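Local atomic coordinates of glycerol kinase, putative (Plasmodium falciparum, PDB entry 2W40), a protein that probably catalyses the ATP-dependent phosphorylation of glycerol to sn-glycerol 3-phosphate, as a member of the FGGY kinase family. Residues S319-K323 with N324-D328; T372-E376 with R377-V381. All blocks are in the same frame, centred on the assembly; numbering follows the deposited sequence.

Contact 1 (S319-K323 with N324-D328)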
# COMPACT_ATOMS: atom_id res chain seq x y z
N SER C 319 6.66 -10.83 -5.94
CA SER C 319 6.74 -10.42 -7.35
C SER C 319 5.98 -9.11 -7.65
O SER C 319 6.40 -8.32 -8.45
CB SER C 319 6.31 -11.55 -8.27
OG SER C 319 7.25 -12.64 -8.08
N TRP C 320 4.81 -9.01 -6.99
CA TRP C 320 4.02 -7.81 -7.08
C TRP C 320 4.77 -6.57 -6.51
O TRP C 320 4.81 -5.48 -7.11
CB TRP C 320 2.67 -7.98 -6.48
CG TRP C 320 1.74 -6.82 -6.62
CD1 TRP C 320 0.81 -6.61 -7.60
CD2 TRP C 320 1.62 -5.74 -5.70
NE1 TRP C 320 0.15 -5.43 -7.37
CE2 TRP C 320 0.60 -4.90 -6.19
CE3 TRP C 320 2.24 -5.42 -4.50
CZ2 TRP C 320 0.23 -3.75 -5.54
CZ3 TRP C 320 1.87 -4.22 -3.86
CH2 TRP C 320 0.86 -3.46 -4.35
N LEU C 321 5.39 -6.77 -5.38
CA LEU C 321 6.21 -5.74 -4.71
C LEU C 321 7.33 -5.31 -5.63
O LEU C 321 7.62 -4.14 -5.72
CB LEU C 321 6.76 -6.26 -3.40
CG LEU C 321 5.72 -6.51 -2.28
CD1 LEU C 321 6.45 -7.24 -1.13
CD2 LEU C 321 5.12 -5.20 -1.76
N LEU C 322 8.01 -6.26 -6.24
CA LEU C 322 9.13 -5.96 -7.12
C LEU C 322 8.60 -5.15 -8.32
O LEU C 322 9.17 -4.16 -8.77
CB LEU C 322 9.68 -7.28 -7.65
CG LEU C 322 10.88 -7.19 -8.56
CD1 LEU C 322 12.05 -6.48 -7.86
CD2 LEU C 322 11.28 -8.61 -9.05
N LYS C 323 7.51 -5.59 -8.94
CA LYS C 323 7.04 -4.91 -10.12
C LYS C 323 6.66 -3.46 -9.83
O LYS C 323 6.81 -2.58 -10.71
CB LYS C 323 5.82 -5.63 -10.61
CG LYS C 323 5.13 -5.05 -11.80
CD LYS C 323 3.84 -5.87 -12.23
CE LYS C 323 2.82 -5.09 -13.30
NZ LYS C 323 3.35 -5.10 -14.78
N ASN C 324 6.11 -3.20 -8.62
CA ASN C 324 5.63 -1.88 -8.22
C ASN C 324 6.63 -1.13 -7.36
O ASN C 324 6.27 -0.09 -6.80
CB ASN C 324 4.28 -2.04 -7.58
CG ASN C 324 3.29 -2.61 -8.56
OD1 ASN C 324 2.94 -3.83 -8.53
ND2 ASN C 324 3.00 -1.84 -9.54
N LYS C 325 7.88 -1.63 -7.34
CA LYS C 325 9.04 -0.85 -6.87
C LYS C 325 9.15 -0.76 -5.38
O LYS C 325 9.95 0.01 -4.88
CB LYS C 325 9.13 0.57 -7.47
CG LYS C 325 8.97 0.69 -8.95
CD LYS C 325 9.90 -0.14 -9.72
CE LYS C 325 9.71 0.21 -11.20
NZ LYS C 325 9.40 -0.96 -12.03
N LEU C 326 8.40 -1.57 -4.67
CA LEU C 326 8.47 -1.60 -3.24
C LEU C 326 9.67 -2.43 -2.75
O LEU C 326 10.10 -2.29 -1.61
CB LEU C 326 7.16 -2.11 -2.69
CG LEU C 326 6.02 -1.09 -2.86
CD1 LEU C 326 4.62 -1.71 -2.68
CD2 LEU C 326 6.21 0.16 -1.96
N ILE C 327 10.17 -3.34 -3.59
CA ILE C 327 11.40 -4.04 -3.29
C ILE C 327 12.23 -3.90 -4.55
O ILE C 327 11.75 -3.90 -5.68
CB ILE C 327 11.13 -5.45 -2.77
CG1 ILE C 327 12.32 -6.05 -2.01
CG2 ILE C 327 10.65 -6.35 -3.89
CD1 ILE C 327 12.11 -7.51 -1.47
N ASP C 328 13.53 -3.71 -4.36
CA ASP C 328 14.46 -3.63 -5.51
C ASP C 328 14.84 -5.04 -6.01
O ASP C 328 15.14 -5.20 -7.18
CB ASP C 328 15.74 -2.85 -5.10
CG ASP C 328 15.48 -1.35 -4.81
OD1 ASP C 328 14.44 -0.79 -5.20
OD2 ASP C 328 16.34 -0.71 -4.20
O HOH W 1 11.68 -2.98 -8.23
O HOH W 2 10.49 -3.20 -11.33

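Contact 2 (T372-E376 with R377-V381). With EDO (1,2-ethanediol), chain J.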
# COMPACT_ATOMS: atom_id res chain seq x y z
N THR C 372 1.89 5.23 8.73
CA THR C 372 2.19 6.57 9.10
C THR C 372 3.25 7.18 8.18
O THR C 372 3.82 6.48 7.31
CB THR C 372 2.65 6.65 10.61
OG1 THR C 372 3.86 5.91 10.82
CG2 THR C 372 1.47 6.18 11.58
N PHE C 373 3.59 8.48 8.41
CA PHE C 373 4.66 9.08 7.62
C PHE C 373 6.04 8.39 7.83
O PHE C 373 6.93 8.42 6.95
CB PHE C 373 4.76 10.56 7.81
CG PHE C 373 3.68 11.35 7.16
CD1 PHE C 373 3.45 11.28 5.82
CD2 PHE C 373 2.89 12.18 7.95
CE1 PHE C 373 2.39 12.05 5.22
CE2 PHE C 373 1.87 12.92 7.34
CZ PHE C 373 1.65 12.89 6.01
N ASN C 374 6.20 7.78 9.01
CA ASN C 374 7.41 7.00 9.33
C ASN C 374 7.55 5.69 8.52
O ASN C 374 8.65 5.15 8.35
CB ASN C 374 7.43 6.75 10.82
CG ASN C 374 8.58 5.83 11.26
OD1 ASN C 374 8.32 4.66 11.53
ND2 ASN C 374 9.86 6.33 11.22
N THR C 375 6.39 5.16 8.03
CA THR C 375 6.36 3.87 7.29
C THR C 375 7.15 4.02 6.00
O THR C 375 6.99 4.98 5.27
CB THR C 375 4.92 3.44 6.99
OG1 THR C 375 4.19 3.44 8.23
CG2 THR C 375 4.85 2.07 6.20
N GLU C 376 7.97 3.00 5.73
CA GLU C 376 8.82 2.91 4.57
C GLU C 376 8.50 1.65 3.81
O GLU C 376 7.81 0.75 4.30
CB GLU C 376 10.30 2.76 4.96
CG GLU C 376 10.79 3.81 5.87
CD GLU C 376 12.24 4.08 5.71
OE1 GLU C 376 12.95 3.33 4.95
OE2 GLU C 376 12.65 5.05 6.34
N ARG C 377 9.03 1.58 2.60
CA ARG C 377 8.90 0.36 1.76
C ARG C 377 9.21 -0.90 2.54
O ARG C 377 8.48 -1.92 2.47
CB ARG C 377 9.95 0.40 0.59
CG ARG C 377 9.76 1.36 -0.36
CD ARG C 377 10.63 1.14 -1.55
NE ARG C 377 12.08 1.26 -1.37
CZ ARG C 377 12.94 0.71 -2.22
NH1 ARG C 377 12.50 0.05 -3.31
NH2 ARG C 377 14.28 0.85 -2.05
N SER C 378 10.29 -0.85 3.28
CA SER C 378 10.76 -1.97 4.10
C SER C 378 9.66 -2.52 5.02
O SER C 378 9.49 -3.72 5.14
CB SER C 378 11.99 -1.56 4.93
OG SER C 378 11.60 -0.70 6.06
N HIS C 379 8.92 -1.65 5.69
CA HIS C 379 7.89 -2.09 6.60
C HIS C 379 6.74 -2.76 5.86
O HIS C 379 6.14 -3.73 6.34
CB HIS C 379 7.31 -0.92 7.42
CG HIS C 379 8.31 -0.10 8.14
ND1 HIS C 379 8.94 -0.50 9.31
CD2 HIS C 379 8.69 1.17 7.93
CE1 HIS C 379 9.69 0.50 9.77
NE2 HIS C 379 9.56 1.52 8.94
N ILE C 380 6.43 -2.25 4.67
CA ILE C 380 5.35 -2.84 3.82
C ILE C 380 5.74 -4.23 3.35
O ILE C 380 4.95 -5.14 3.37
CB ILE C 380 4.99 -1.88 2.66
CG1 ILE C 380 4.49 -0.52 3.26
CG2 ILE C 380 4.09 -2.56 1.62
CD1 ILE C 380 4.32 0.66 2.20
N VAL C 381 6.98 -4.34 2.88
CA VAL C 381 7.56 -5.65 2.50
C VAL C 381 7.50 -6.66 3.65
O VAL C 381 6.97 -7.78 3.48
CB VAL C 381 9.02 -5.44 1.94
CG1 VAL C 381 9.71 -6.84 1.73
CG2 VAL C 381 8.93 -4.64 0.68
C1 EDO J . 5.79 10.18 11.46
O1 EDO J . 5.05 9.10 11.42
C2 EDO J . 4.79 11.31 11.39
O2 EDO J . 5.53 12.20 10.63
O HOH W 3 12.61 1.22 3.13

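Contact 1 (S319-K323 with N324-D328)
The carbonyl oxygens of L321 and L322 accept N-H groups from residues beyond the end of helix 315-323, which closes in a Schellman motif with K325, at positive phi (78°), as its C-prime residue. Among the backbone bonds, L326 N reaches back to L321 O at 2.9 Å, and K325 N lies 3.2 Å from L322 O. N324 N makes an i to i-4 helical bond to W320 O at 3.0 Å. A longer, weak bond from I327 N also falls on L321 O.

The apolar contacts follow the same reversal of the chain. L326 CD1 touches L321 CD2 at 3.6 Å, the two side chains crossing at about a right angle, and comes within 3.9 Å of W320 CZ3. The W320 side chain, its CG trans to the main-chain nitrogen (chi1 -176°), runs alongside L326, both pointing the same way; its indole NE1 is hydrogen-bonded to T375 O of the second subunit. I327 sets CG2 against the CB atoms of L321 and L322, and its side chain goes on to V381 of helix 377-403.

Two waters add polar bridges. One donates to both L322 O and I327 O. The second donates to L322 O while accepting from K325 NZ, which also makes a weak bond to K323 O, at 2.6 Å from NZ to the water.

Contact 2 (T372-E376 with R377-V381)
E376 O receives two amide N-H groups from the first turn of helix 377-403, H379 N at 3.0 Å and I380 N at 3.3 Å. Both bonds are weak, the first because it is bent to 126° at the hydrogen. E376 occupies the N-cap position, and its carboxylate meets the start of the helix through a water, which donates to OE1 and accepts from S378 N.

The H379 side chain folds back over the preceding loop. A chi1 of -53° swings the imidazole toward that loop and brings CD2 to 3.0 Å from E376 N, with that nitrogen in the ring plane at the edge. S378 OG lies over the centre of one ring face. The E376 carboxylate is turned almost perpendicular to the imidazole, at 86°, while E376 CB comes within 3.7 Å of H379 CD2. On the T375 side chain, CG2 packs on I380 CG1 at 3.9 Å, the two side chains crossing at about a right angle.

Before the cap, T372 to T375 form a type I beta turn, closed by T375 N to T372 O and braced by T372 N donating almost straight to T375 OG1 (3.0 Å). N374 N binds O1 of an ethanediol, probably from the crystallisation liquor, which also bonds to G43 N and W44 O of the second subunit.

The whole segment thus links strand 366-371 to helix 377-403: I380 rests on I368 and M371 of that strand, whereas S378 and V381 face I336 of helix 333-339.

Overall arrangement
Both contacts are partly buried helix ends in the C-terminal FGGY domain: contact 1 finishes helix 315-323, and contact 2 starts helix 377-403. Contact 1 closes its helix with sound backbone bonds and apolar packing, with L321, L326 and I327 buried; contact 2 opens its helix with two weak bonds, a water and a histidine edge. They meet directly through R377, whose NH1 forms a salt bridge with D328 OD1 at 2.8 Å and probably a hydrogen bond with K325 O, while L326 O packs against V381 CG2. Each also faces the second subunit: N324 of contact 1 packs on R377 of that copy, and F373 of contact 2 meets its F352. Contact 1 lies nearer the ADP-binding residues G315 and S334, where ADP is not bound here.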